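Local coordinates for TssK (Serratia sp. FS14, PDB 5Y0E), which probably forms the trimeric baseplate component of the bacterial type VI secretion system that links the baseplate to the membrane complex, at residues H256-R261 / Y289-L294; R261-W266 / A295-K300; I68-T73 / T164-T169; L48-T53 / I60-A65. One frame throughout, in Å; residues are numbered along the deposited sequence.

Interaction 1 (H256-R261 / Y289-L294); sequences HLHPER and YDHDNL
Glu-260 lays its CB over one face of the Tyr-289 ring, 3.9 Å from the ring centroid and offset toward the rim, a CH-pi contact; its chain crosses the ring at about a right angle. Pro-259 CB packs 3.7 Å from Tyr-289 OH, which also lies at the edge of the His-258 ring, near its plane. His-258 and His-291 bring their CE1 atoms to 3.6 Å; the two ring planes differ by 28° and are so displaced that little of one covers the other. Pro-259 CB also rests 4.1 Å from Leu-294 CD1.

A second layer sets these groups. His-258 is the N-cap of helix 259-273: with CG anti to the backbone N (chi1 -172°), its ND1 takes the Glu-260 N-H at 2.9 Å, in the ring plane. Tyr-289 OH and His-291 ND1 share a 2.6 Å hydrogen bond. Further out, His-258 NE2 bonds Cys-41 O and His-291 NE2 bonds Trp-43 O, while the Glu-260 carboxylate leaves for His-250 and Arg-261 of the third subunit. Because ND1 of His-258 accepts, that ring is probably neutral with its proton on NE2, which would ease its close approach to His-291.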
loop_
_atom_site.group_PDB
_atom_site.type_symbol
_atom_site.label_atom_id
_atom_site.label_comp_id
_atom_site.label_asym_id
_atom_site.label_seq_id
_atom_site.Cartn_x
_atom_site.Cartn_y
_atom_site.Cartn_z
ATOM N N HIS A 256 8.246 9.685 -3.318
ATOM C CA HIS A 256 8.268 9.801 -1.880
ATOM C C HIS A 256 7.423 8.693 -1.276
ATOM O O HIS A 256 6.250 8.548 -1.624
ATOM C CB HIS A 256 7.768 11.169 -1.462
ATOM C CG HIS A 256 7.757 11.375 0.009
ATOM N ND1 HIS A 256 6.799 10.822 0.826
ATOM C CD2 HIS A 256 8.585 12.069 0.815
ATOM C CE1 HIS A 256 7.033 11.173 2.074
ATOM N NE2 HIS A 256 8.105 11.939 2.092
ATOM N N LEU A 257 8.023 7.906 -0.386
ATOM C CA LEU A 257 7.339 6.772 0.224
ATOM C C LEU A 257 7.951 6.482 1.583
ATOM O O LEU A 257 9.137 6.166 1.667
ATOM C CB LEU A 257 7.424 5.557 -0.686
ATOM C CG LEU A 257 6.971 4.228 -0.113
ATOM C CD1 LEU A 257 5.465 4.208 -0.025
ATOM C CD2 LEU A 257 7.449 3.105 -0.976
ATOM N N HIS A 258 7.149 6.599 2.631
ATOM C CA HIS A 258 7.615 6.314 3.976
ATOM C C HIS A 258 7.799 4.805 4.181
ATOM O O HIS A 258 6.958 4.009 3.756
ATOM C CB HIS A 258 6.624 6.876 4.997
ATOM C CG HIS A 258 7.082 6.813 6.424
ATOM N ND1 HIS A 258 7.431 5.640 7.051
ATOM C CD2 HIS A 258 7.194 7.778 7.361
ATOM C CE1 HIS A 258 7.751 5.884 8.304
ATOM N NE2 HIS A 258 7.623 7.177 8.516
ATOM N N PRO A 259 8.891 4.398 4.833
ATOM C CA PRO A 259 9.177 2.966 5.042
ATOM C C PRO A 259 8.101 2.190 5.763
ATOM O O PRO A 259 7.912 1.011 5.479
ATOM C CB PRO A 259 10.456 3.000 5.886
ATOM C CG PRO A 259 11.092 4.271 5.537
ATOM C CD PRO A 259 10.034 5.246 5.190
ATOM N N GLU A 260 7.406 2.802 6.703
ATOM C CA GLU A 260 6.406 2.063 7.432
ATOM C C GLU A 260 5.295 1.623 6.513
ATOM O O GLU A 260 4.736 0.541 6.680
ATOM C CB GLU A 260 5.878 2.899 8.574
ATOM C CG GLU A 260 4.779 2.228 9.336
ATOM C CD GLU A 260 3.380 2.538 8.782
ATOM O OE1 GLU A 260 3.156 3.633 8.220
ATOM O OE2 GLU A 260 2.508 1.681 8.909
ATOM N N ARG A 261 4.988 2.424 5.517
ATOM C CA ARG A 261 3.949 2.035 4.600
ATOM C C ARG A 261 4.401 0.853 3.761
ATOM O O ARG A 261 3.652 -0.105 3.559
ATOM C CB ARG A 261 3.573 3.247 3.756
ATOM C CG ARG A 261 2.465 3.033 2.799
ATOM C CD ARG A 261 2.317 4.228 1.907
ATOM N NE ARG A 261 1.268 4.016 0.931
ATOM C CZ ARG A 261 1.165 4.686 -0.196
ATOM N NH1 ARG A 261 2.039 5.618 -0.477
ATOM N NH2 ARG A 261 0.195 4.413 -1.038
ATOM N N TYR A 289 7.736 -3.881 12.640
ATOM C CA TYR A 289 8.320 -2.635 12.158
ATOM C C TYR A 289 9.042 -1.909 13.278
ATOM O O TYR A 289 8.499 -1.711 14.361
ATOM C CB TYR A 289 7.248 -1.720 11.577
ATOM C CG TYR A 289 7.837 -0.467 11.018
ATOM C CD1 TYR A 289 8.519 -0.489 9.814
ATOM C CD2 TYR A 289 7.732 0.737 11.693
ATOM C CE1 TYR A 289 9.071 0.637 9.305
ATOM C CE2 TYR A 289 8.288 1.856 11.186
ATOM C CZ TYR A 289 8.948 1.806 9.987
ATOM O OH TYR A 289 9.511 2.925 9.471
ATOM N N ASP A 290 10.270 -1.514 13.009
ATOM C CA ASP A 290 11.068 -0.746 13.950
ATOM C C ASP A 290 11.674 0.389 13.151
ATOM O O ASP A 290 12.576 0.169 12.336
ATOM C CB ASP A 290 12.146 -1.603 14.620
ATOM C CG ASP A 290 12.884 -0.876 15.725
ATOM O OD1 ASP A 290 12.879 0.351 15.772
ATOM O OD2 ASP A 290 13.507 -1.535 16.557
ATOM N N HIS A 291 11.178 1.602 13.385
ATOM C CA HIS A 291 11.643 2.728 12.591
ATOM C C HIS A 291 13.137 2.959 12.770
ATOM O O HIS A 291 13.811 3.393 11.839
ATOM C CB HIS A 291 10.845 3.983 12.950
ATOM C CG HIS A 291 10.994 5.096 11.961
ATOM N ND1 HIS A 291 10.618 4.975 10.646
ATOM C CD2 HIS A 291 11.499 6.343 12.094
ATOM C CE1 HIS A 291 10.881 6.098 10.011
ATOM N NE2 HIS A 291 11.415 6.945 10.867
ATOM N N ASP A 292 13.679 2.654 13.941
ATOM C CA ASP A 292 15.081 2.914 14.217
ATOM C C ASP A 292 15.957 1.678 14.058
ATOM O O ASP A 292 17.087 1.675 14.532
ATOM C CB ASP A 292 15.245 3.518 15.609
ATOM C CG ASP A 292 14.607 4.896 15.722
ATOM O OD1 ASP A 292 15.145 5.848 15.136
ATOM O OD2 ASP A 292 13.565 5.033 16.392
ATOM N N ASN A 293 15.469 0.639 13.387
ATOM C CA ASN A 293 16.317 -0.475 13.000
ATOM C C ASN A 293 15.768 -1.146 11.750
ATOM O O ASN A 293 15.338 -2.300 11.785
ATOM C CB ASN A 293 16.438 -1.479 14.142
ATOM C CG ASN A 293 17.580 -2.464 13.937
ATOM O OD1 ASN A 293 18.084 -2.664 12.831
ATOM N ND2 ASN A 293 17.995 -3.074 15.017
ATOM N N LEU A 294 15.806 -0.427 10.638
ATOM C CA LEU A 294 15.124 -0.892 9.447
ATOM C C LEU A 294 15.832 -2.063 8.808
ATOM O O LEU A 294 15.168 -2.941 8.258
ATOM C CB LEU A 294 14.964 0.256 8.454
ATOM C CG LEU A 294 13.961 1.335 8.898
ATOM C CD1 LEU A 294 13.981 2.534 7.981
ATOM C CD2 LEU A 294 12.563 0.799 9.002
#

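Interaction 2 (R261-W266 / A295-K300)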
loop_
_atom_site.group_PDB
_atom_site.type_symbol
_atom_site.label_atom_id
_atom_site.label_comp_id
_atom_site.label_asym_id
_atom_site.label_seq_id
_atom_site.Cartn_x
_atom_site.Cartn_y
_atom_site.Cartn_z
ATOM N N ARG A 261 4.988 2.424 5.517
ATOM C CA ARG A 261 3.949 2.035 4.600
ATOM C C ARG A 261 4.401 0.853 3.761
ATOM O O ARG A 261 3.652 -0.105 3.559
ATOM C CB ARG A 261 3.573 3.247 3.756
ATOM C CG ARG A 261 2.465 3.033 2.799
ATOM C CD ARG A 261 2.317 4.228 1.907
ATOM N NE ARG A 261 1.268 4.016 0.931
ATOM C CZ ARG A 261 1.165 4.686 -0.196
ATOM N NH1 ARG A 261 2.039 5.618 -0.477
ATOM N NH2 ARG A 261 0.195 4.413 -1.038
ATOM N N LEU A 262 5.638 0.884 3.305
ATOM C CA LEU A 262 6.147 -0.223 2.520
ATOM C C LEU A 262 6.223 -1.503 3.340
ATOM O O LEU A 262 5.956 -2.593 2.828
ATOM C CB LEU A 262 7.508 0.143 1.981
ATOM C CG LEU A 262 8.150 -0.891 1.089
ATOM C CD1 LEU A 262 7.467 -0.988 -0.248
ATOM C CD2 LEU A 262 9.562 -0.480 0.933
ATOM N N PHE A 263 6.588 -1.384 4.608
ATOM C CA PHE A 263 6.739 -2.550 5.447
ATOM C C PHE A 263 5.404 -3.239 5.645
ATOM O O PHE A 263 5.296 -4.462 5.512
ATOM C CB PHE A 263 7.346 -2.129 6.776
ATOM C CG PHE A 263 7.674 -3.255 7.675
ATOM C CD1 PHE A 263 6.706 -3.816 8.486
ATOM C CD2 PHE A 263 8.968 -3.745 7.743
ATOM C CE1 PHE A 263 7.012 -4.866 9.330
ATOM C CE2 PHE A 263 9.283 -4.784 8.593
ATOM C CZ PHE A 263 8.307 -5.344 9.379
ATOM N N ALA A 264 4.374 -2.461 5.969
ATOM C CA ALA A 264 3.059 -3.032 6.205
ATOM C C ALA A 264 2.564 -3.816 5.000
ATOM O O ALA A 264 1.917 -4.849 5.149
ATOM C CB ALA A 264 2.085 -1.925 6.562
ATOM N N ASP A 265 2.860 -3.352 3.800
ATOM C CA ASP A 265 2.460 -4.127 2.642
ATOM C C ASP A 265 3.249 -5.429 2.551
ATOM O O ASP A 265 2.687 -6.481 2.263
ATOM C CB ASP A 265 2.627 -3.300 1.367
ATOM C CG ASP A 265 1.524 -2.284 1.160
ATOM O OD1 ASP A 265 0.530 -2.258 1.904
ATOM O OD2 ASP A 265 1.642 -1.495 0.219
ATOM N N TRP A 266 4.553 -5.374 2.786
ATOM C CA TRP A 266 5.386 -6.542 2.590
ATOM C C TRP A 266 5.152 -7.586 3.678
ATOM O O TRP A 266 5.210 -8.784 3.410
ATOM C CB TRP A 266 6.845 -6.099 2.521
ATOM C CG TRP A 266 7.164 -5.412 1.248
ATOM C CD1 TRP A 266 6.294 -5.052 0.298
ATOM C CD2 TRP A 266 8.452 -5.035 0.768
ATOM N NE1 TRP A 266 6.941 -4.475 -0.742
ATOM C CE2 TRP A 266 8.272 -4.452 -0.477
ATOM C CE3 TRP A 266 9.737 -5.157 1.262
ATOM C CZ2 TRP A 266 9.325 -3.983 -1.238
ATOM C CZ3 TRP A 266 10.780 -4.666 0.509
ATOM C CH2 TRP A 266 10.569 -4.094 -0.723
ATOM N N ALA A 295 17.164 -2.104 8.887
ATOM C CA ALA A 295 17.909 -3.244 8.359
ATOM C C ALA A 295 17.488 -4.550 9.020
ATOM O O ALA A 295 17.304 -5.567 8.346
ATOM C CB ALA A 295 19.401 -3.020 8.535
ATOM N N LEU A 296 17.314 -4.540 10.330
ATOM C CA LEU A 296 16.874 -5.741 11.014
ATOM C C LEU A 296 15.498 -6.177 10.544
ATOM O O LEU A 296 15.326 -7.298 10.057
ATOM C CB LEU A 296 16.860 -5.519 12.516
ATOM C CG LEU A 296 16.327 -6.752 13.226
ATOM C CD1 LEU A 296 17.370 -7.839 13.224
ATOM C CD2 LEU A 296 15.879 -6.440 14.624
ATOM N N CYS A 297 14.496 -5.304 10.694
ATOM C CA CYS A 297 13.122 -5.724 10.457
ATOM C C CYS A 297 12.859 -5.936 8.977
ATOM O O CYS A 297 12.176 -6.888 8.608
ATOM C CB CYS A 297 12.120 -4.732 11.067
ATOM S SG CYS A 297 12.022 -3.053 10.428
ATOM N N PHE A 298 13.418 -5.103 8.109
ATOM C CA PHE A 298 13.301 -5.414 6.692
ATOM C C PHE A 298 14.099 -6.653 6.338
ATOM O O PHE A 298 13.702 -7.424 5.458
ATOM C CB PHE A 298 13.751 -4.240 5.825
ATOM C CG PHE A 298 12.644 -3.302 5.466
ATOM C CD1 PHE A 298 11.882 -3.513 4.335
ATOM C CD2 PHE A 298 12.356 -2.226 6.271
ATOM C CE1 PHE A 298 10.846 -2.665 4.018
ATOM C CE2 PHE A 298 11.331 -1.376 5.966
ATOM C CZ PHE A 298 10.567 -1.586 4.839
ATOM N N GLY A 299 15.224 -6.855 7.012
ATOM C CA GLY A 299 16.024 -8.026 6.734
ATOM C C GLY A 299 15.241 -9.298 6.931
ATOM O O GLY A 299 15.287 -10.193 6.103
ATOM N N LYS A 300 14.478 -9.371 8.003
ATOM C CA LYS A 300 13.689 -10.561 8.236
ATOM C C LYS A 300 12.611 -10.707 7.189
ATOM O O LYS A 300 12.327 -11.815 6.741
ATOM C CB LYS A 300 13.082 -10.517 9.631
ATOM C CG LYS A 300 14.050 -10.061 10.644
ATOM C CD LYS A 300 13.965 -10.843 11.924
ATOM C CE LYS A 300 12.786 -10.433 12.757
ATOM N NZ LYS A 300 13.120 -10.573 14.203
#
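Cys-297 and Phe-298, the residues that meet Phe-263, sit in a helical turn closed by the 2.8 Å backbone bond from Gly-299 N to Ala-295 O. This is a helix-helix contact in the helical part of the protein: the segments of helix 259-273 and helix 294-309 run nearly parallel, at 27°, with axes 11.1 Å apart, and an aromatic cluster of Phe-263, Trp-266 and Phe-298 fills the gap.

Phe-298 is the ring the others gather round. Phe-263 turns its edge to one face of that ring in a T-shaped pair, centroids 5.3 Å apart and planes at 83°, with Phe-263 CD2 standing over the rim of the Phe-298 face. At the edge of Phe-298, near its plane, comes Trp-266 CE3, 3.9 Å from Phe-298 CE1; the two side chains cross at about a right angle, and the ring pair is oblique. Leu-262 joins by its CD2 branch, 4.0 Å from Phe-298 CE1, while its other methyl, CD1, lies over a face of the Trp-266 ring. Trp-266 continues the core into helix 197-222, against Phe-202, Ile-203 and Leu-206, and the Phe-263 ring makes another edge-to-face pair with Tyr-289. Ala-264, on the same helix as Phe-263, packs on His-250 of the third subunit.

Cys-297 meets Phe-263 as well. Its O lies at the ring edge, 3.6 Å from Phe-263 CE2; with SG set between the backbone N and the carbonyl carbon (chi1 65°), the sulfur comes in obliquely, SG 3.7 Å from Phe-263 CE2.

Interaction 3 (I68-T73 / T164-T169); sequences IMPDGT and TALGVT
This is side-chain packing between two sheets: the tip of the beta hairpin joining strands 62-68 and 74-78 leans on strand 163-174 of the mixed sheet. The tip is a type I turn from Met-69 to Gly-72 with a G1 bulge at Gly-72, closed by backbone bonds from Gly-72 N to Met-69 O and from Met-69 N to Thr-73 O.

Pro-70 is wedged against the strand, its CD 3.5 Å from Leu-166 CD2 and its CG 3.5 Å from Ala-165 O. Its ring and the Thr-164 side chain lie alongside, pointing opposite ways, Pro-70 CB 3.8 Å from Thr-164 CB. Met-69 curls round beside it: folded at chi2 and chi3 (-63° and -64°), the chain puts SD against Leu-166 and carries CE to 3.5 Å from Thr-164 O. Thr-164 turns its methyl CG2 to Asp-71 CB, 3.8 Å away.

The carboxylate of Asp-71 is busy with its own loop, in an Asx turn, and OD2 makes a salt bridge to Arg-123, which also bonds Thr-73 OG1. From the end of the turn, Gly-72 O accepts from Trp-34 NE1 of the second subunit. Thr-73 N and Thr-73 OG1 both grip Asp-71 OD1 from the same face of its carboxylate plane, the hydroxyl at 2.8 Å.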
loop_
_atom_site.group_PDB
_atom_site.type_symbol
_atom_site.label_atom_id
_atom_site.label_comp_id
_atom_site.label_asym_id
_atom_site.label_seq_id
_atom_site.Cartn_x
_atom_site.Cartn_y
_atom_site.Cartn_z
ATOM N N ILE A 68 13.919 15.289 10.200
ATOM C CA ILE A 68 13.268 15.718 11.423
ATOM C C ILE A 68 13.835 14.934 12.597
ATOM O O ILE A 68 13.940 13.707 12.543
ATOM C CB ILE A 68 11.746 15.529 11.326
ATOM C CG1 ILE A 68 11.155 16.627 10.461
ATOM C CG2 ILE A 68 11.119 15.602 12.680
ATOM C CD1 ILE A 68 10.002 16.190 9.677
ATOM N N MET A 69 14.184 15.633 13.651
ATOM C CA MET A 69 14.725 15.017 14.835
ATOM C C MET A 69 13.610 14.426 15.672
ATOM O O MET A 69 12.444 14.763 15.501
ATOM C CB MET A 69 15.507 16.044 15.640
ATOM C CG MET A 69 16.693 16.618 14.882
ATOM S SD MET A 69 17.982 15.420 14.446
ATOM C CE MET A 69 18.521 14.961 16.055
ATOM N N PRO A 70 13.935 13.508 16.570
ATOM C CA PRO A 70 12.881 12.872 17.361
ATOM C C PRO A 70 12.079 13.836 18.190
ATOM O O PRO A 70 10.932 13.531 18.517
ATOM C CB PRO A 70 13.658 11.884 18.232
ATOM C CG PRO A 70 14.766 11.510 17.389
ATOM C CD PRO A 70 15.178 12.732 16.622
ATOM N N ASP A 71 12.634 14.982 18.543
ATOM C CA ASP A 71 11.909 15.964 19.328
ATOM C C ASP A 71 11.041 16.879 18.475
ATOM O O ASP A 71 10.409 17.778 19.020
ATOM C CB ASP A 71 12.873 16.802 20.158
ATOM C CG ASP A 71 13.649 17.764 19.327
ATOM O OD1 ASP A 71 13.762 17.554 18.108
ATOM O OD2 ASP A 71 14.164 18.726 19.897
ATOM N N GLY A 72 11.002 16.672 17.168
ATOM C CA GLY A 72 10.140 17.407 16.276
ATOM C C GLY A 72 10.847 18.440 15.431
ATOM O O GLY A 72 10.207 19.081 14.596
ATOM N N THR A 73 12.141 18.600 15.602
ATOM C CA THR A 73 12.830 19.717 15.004
ATOM C C THR A 73 13.236 19.392 13.580
ATOM O O THR A 73 14.042 18.488 13.379
ATOM C CB THR A 73 14.046 20.051 15.813
ATOM O OG1 THR A 73 13.655 20.206 17.169
ATOM C CG2 THR A 73 14.670 21.321 15.306
ATOM N N THR A 164 18.236 14.418 21.605
ATOM C CA THR A 164 17.650 13.438 20.714
ATOM C C THR A 164 18.607 13.255 19.559
ATOM O O THR A 164 19.467 14.093 19.306
ATOM C CB THR A 164 16.268 13.835 20.187
ATOM O OG1 THR A 164 16.375 14.992 19.357
ATOM C CG2 THR A 164 15.306 14.086 21.309
ATOM N N ALA A 165 18.464 12.140 18.864
ATOM C CA ALA A 165 19.442 11.830 17.841
ATOM C C ALA A 165 18.846 10.899 16.809
ATOM O O ALA A 165 17.935 10.125 17.099
ATOM C CB ALA A 165 20.690 11.194 18.450
ATOM N N LEU A 166 19.401 10.963 15.611
ATOM C CA LEU A 166 19.086 10.038 14.544
ATOM C C LEU A 166 20.346 9.265 14.191
ATOM O O LEU A 166 21.423 9.846 14.088
ATOM C CB LEU A 166 18.565 10.772 13.301
ATOM C CG LEU A 166 17.378 11.722 13.393
ATOM C CD1 LEU A 166 17.211 12.455 12.096
ATOM C CD2 LEU A 166 16.135 10.976 13.721
ATOM N N GLY A 167 20.216 7.961 13.979
ATOM C CA GLY A 167 21.380 7.161 13.662
ATOM C C GLY A 167 21.845 7.392 12.239
ATOM O O GLY A 167 21.048 7.467 11.314
ATOM N N VAL A 168 23.159 7.479 12.058
ATOM C CA VAL A 168 23.750 7.775 10.763
ATOM C C VAL A 168 24.462 6.566 10.171
ATOM O O VAL A 168 24.340 6.300 8.974
ATOM C CB VAL A 168 24.713 8.979 10.868
ATOM C CG1 VAL A 168 25.430 9.215 9.552
ATOM C CG2 VAL A 168 23.974 10.220 11.327
ATOM N N THR A 169 25.224 5.835 10.982
ATOM C CA THR A 169 26.095 4.795 10.463
ATOM C C THR A 169 26.758 4.067 11.619
ATOM O O THR A 169 26.647 4.458 12.781
ATOM C CB THR A 169 27.146 5.374 9.528
ATOM O OG1 THR A 169 27.725 4.322 8.767
ATOM C CG2 THR A 169 28.210 6.084 10.303
#

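Interaction 4 (L48-T53 / I60-A65)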
loop_
_atom_site.group_PDB
_atom_site.type_symbol
_atom_site.label_atom_id
_atom_site.label_comp_id
_atom_site.label_asym_id
_atom_site.label_seq_id
_atom_site.Cartn_x
_atom_site.Cartn_y
_atom_site.Cartn_z
ATOM N N LEU A 48 20.485 12.182 3.043
ATOM C CA LEU A 48 21.666 11.931 3.859
ATOM C C LEU A 48 22.811 11.687 2.902
ATOM O O LEU A 48 22.758 10.743 2.117
ATOM C CB LEU A 48 21.460 10.731 4.776
ATOM C CG LEU A 48 22.528 10.442 5.801
ATOM C CD1 LEU A 48 22.985 11.723 6.402
ATOM C CD2 LEU A 48 21.962 9.597 6.868
ATOM N N ASP A 49 23.824 12.543 2.938
ATOM C CA ASP A 49 24.983 12.389 2.074
ATOM C C ASP A 49 26.240 12.382 2.922
ATOM O O ASP A 49 26.698 13.431 3.381
ATOM C CB ASP A 49 25.058 13.484 1.025
ATOM C CG ASP A 49 26.165 13.228 0.017
ATOM O OD1 ASP A 49 26.676 12.092 -0.051
ATOM O OD2 ASP A 49 26.532 14.163 -0.716
ATOM N N LEU A 50 26.811 11.206 3.098
ATOM C CA LEU A 50 28.045 11.083 3.843
ATOM C C LEU A 50 29.233 11.380 2.936
ATOM O O LEU A 50 29.264 10.974 1.774
ATOM C CB LEU A 50 28.140 9.683 4.428
ATOM C CG LEU A 50 29.065 9.501 5.600
ATOM C CD1 LEU A 50 28.450 8.486 6.507
ATOM C CD2 LEU A 50 30.405 9.032 5.088
ATOM N N ASP A 51 30.208 12.107 3.460
ATOM C CA ASP A 51 31.389 12.403 2.665
ATOM C C ASP A 51 32.345 11.225 2.727
ATOM O O ASP A 51 32.926 10.930 3.775
ATOM C CB ASP A 51 32.085 13.670 3.132
ATOM C CG ASP A 51 33.235 14.037 2.230
ATOM O OD1 ASP A 51 33.075 13.966 0.990
ATOM O OD2 ASP A 51 34.306 14.370 2.751
ATOM N N GLN A 52 32.513 10.560 1.596
ATOM C CA GLN A 52 33.357 9.381 1.547
ATOM C C GLN A 52 34.829 9.755 1.597
ATOM O O GLN A 52 35.633 9.050 2.217
ATOM C CB GLN A 52 33.045 8.598 0.282
ATOM C CG GLN A 52 31.659 8.036 0.277
ATOM C CD GLN A 52 31.565 6.803 1.139
ATOM O OE1 GLN A 52 32.528 6.041 1.257
ATOM N NE2 GLN A 52 30.405 6.599 1.758
ATOM N N THR A 53 35.188 10.861 0.944
ATOM C CA THR A 53 36.575 11.299 0.913
ATOM C C THR A 53 37.133 11.469 2.319
ATOM O O THR A 53 38.263 11.066 2.594
ATOM C CB THR A 53 36.685 12.603 0.131
ATOM O OG1 THR A 53 36.296 13.689 0.974
ATOM C CG2 THR A 53 35.758 12.581 -1.063
ATOM N N ILE A 60 33.950 10.975 10.328
ATOM C CA ILE A 60 32.596 10.933 9.798
ATOM C C ILE A 60 32.160 12.355 9.490
ATOM O O ILE A 60 32.110 13.203 10.381
ATOM C CB ILE A 60 31.632 10.285 10.792
ATOM C CG1 ILE A 60 32.040 8.843 11.059
ATOM C CG2 ILE A 60 30.229 10.365 10.250
ATOM C CD1 ILE A 60 32.204 8.072 9.808
ATOM N N ALA A 61 31.830 12.615 8.239
ATOM C CA ALA A 61 31.360 13.925 7.842
ATOM C C ALA A 61 30.142 13.802 6.938
ATOM O O ALA A 61 30.109 12.968 6.032
ATOM C CB ALA A 61 32.465 14.695 7.139
ATOM N N LEU A 62 29.156 14.659 7.165
ATOM C CA LEU A 62 27.968 14.719 6.326
ATOM C C LEU A 62 28.101 15.855 5.328
ATOM O O LEU A 62 28.167 17.012 5.724
ATOM C CB LEU A 62 26.724 14.920 7.174
ATOM C CG LEU A 62 26.611 13.851 8.231
ATOM C CD1 LEU A 62 25.371 14.051 9.046
ATOM C CD2 LEU A 62 26.601 12.516 7.552
ATOM N N ASN A 63 28.132 15.525 4.039
ATOM C CA ASN A 63 28.029 16.558 3.010
ATOM C C ASN A 63 26.742 17.366 3.164
ATOM O O ASN A 63 26.758 18.596 3.112
ATOM C CB ASN A 63 28.076 15.923 1.619
ATOM C CG ASN A 63 29.478 15.635 1.144
ATOM O OD1 ASN A 63 30.416 16.351 1.468
ATOM N ND2 ASN A 63 29.624 14.588 0.348
ATOM N N ALA A 64 25.618 16.683 3.353
ATOM C CA ALA A 64 24.296 17.286 3.349
ATOM C C ALA A 64 23.338 16.328 4.033
ATOM O O ALA A 64 23.581 15.124 4.073
ATOM C CB ALA A 64 23.829 17.580 1.927
ATOM N N ALA A 65 22.246 16.868 4.559
ATOM C CA ALA A 65 21.213 16.040 5.164
ATOM C C ALA A 65 19.971 16.881 5.406
ATOM O O ALA A 65 20.051 18.098 5.552
ATOM C CB ALA A 65 21.693 15.429 6.477
#
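The amide of Asn-63 lies between the carboxylates of Asp-49 and Asp-51, stacked flat on neither: its plane is turned 60° from the first and 53° from the second. Asn-63 ND2 gives a weak 3.3 Å bond to Asp-49 OD2, and Asn-63 OD1 touches Asp-51 CB. Asp-51 OD2 is held separately, Thr-53 OG1 donating from the syn side but out of the carboxylate plane, and Leu-54 N adding a second bond.

The backbones carry an antiparallel pairing broken by a classic beta bulge. Asp-49 N reaches Ala-64 O at 2.8 Å, but Asp-49 O faces two N-H groups, those of Asn-63 and Ala-64, both in weak bonds. The extra residue shifts the register, so that Leu-50 meets Leu-62 in a non-hydrogen-bonded pair, and Asp-51 N then gives a 2.7 Å bond to Ala-61 O.

Leu-48, Leu-50, Leu-62 and Ala-65 share one face of the sheet. There Leu-48 CD1 touches two methyls, 3.9 Å from Leu-62 CD2 and 3.9 Å from Ala-65 CB; with CG anti to the carbonyl carbon (chi1 -55°), Leu-62 leans toward it.

The chain turns a corner at Asn-63. Strand 62-68, which this corner interrupts, is the middle strand of three, bonded on its other side to strand 74-78 through Ala-65 and Phe-77; before it, Ile-60 pairs with Leu-87, and Ile-60 and Leu-50 pack on Leu-182 of strand 180-182.

Overall arrangement
From the N terminus, interaction 4 comes first, closing a short loop between strands 44-50 and 62-68. Just beyond, 68-73 opens interaction 3, whose partner follows some 90 residues later, a wide loop that brings the three-stranded sheet against the mixed sheet. These two follow in series yet touch, Val-168 CG1 packing 4.0 Å from Leu-62 CD2. Both close before the run of long helices from 197 to 309, of which interactions 1 and 2 join the last two. There 256-261 and 261-266, sharing Arg-261, meet 289-294 and 295-300 in turn, so interactions 1 and 2 cross along the chain; their centres lie about 7 Å apart. Together they fasten the start of helix 294-309 and its leading loop to helix 259-273.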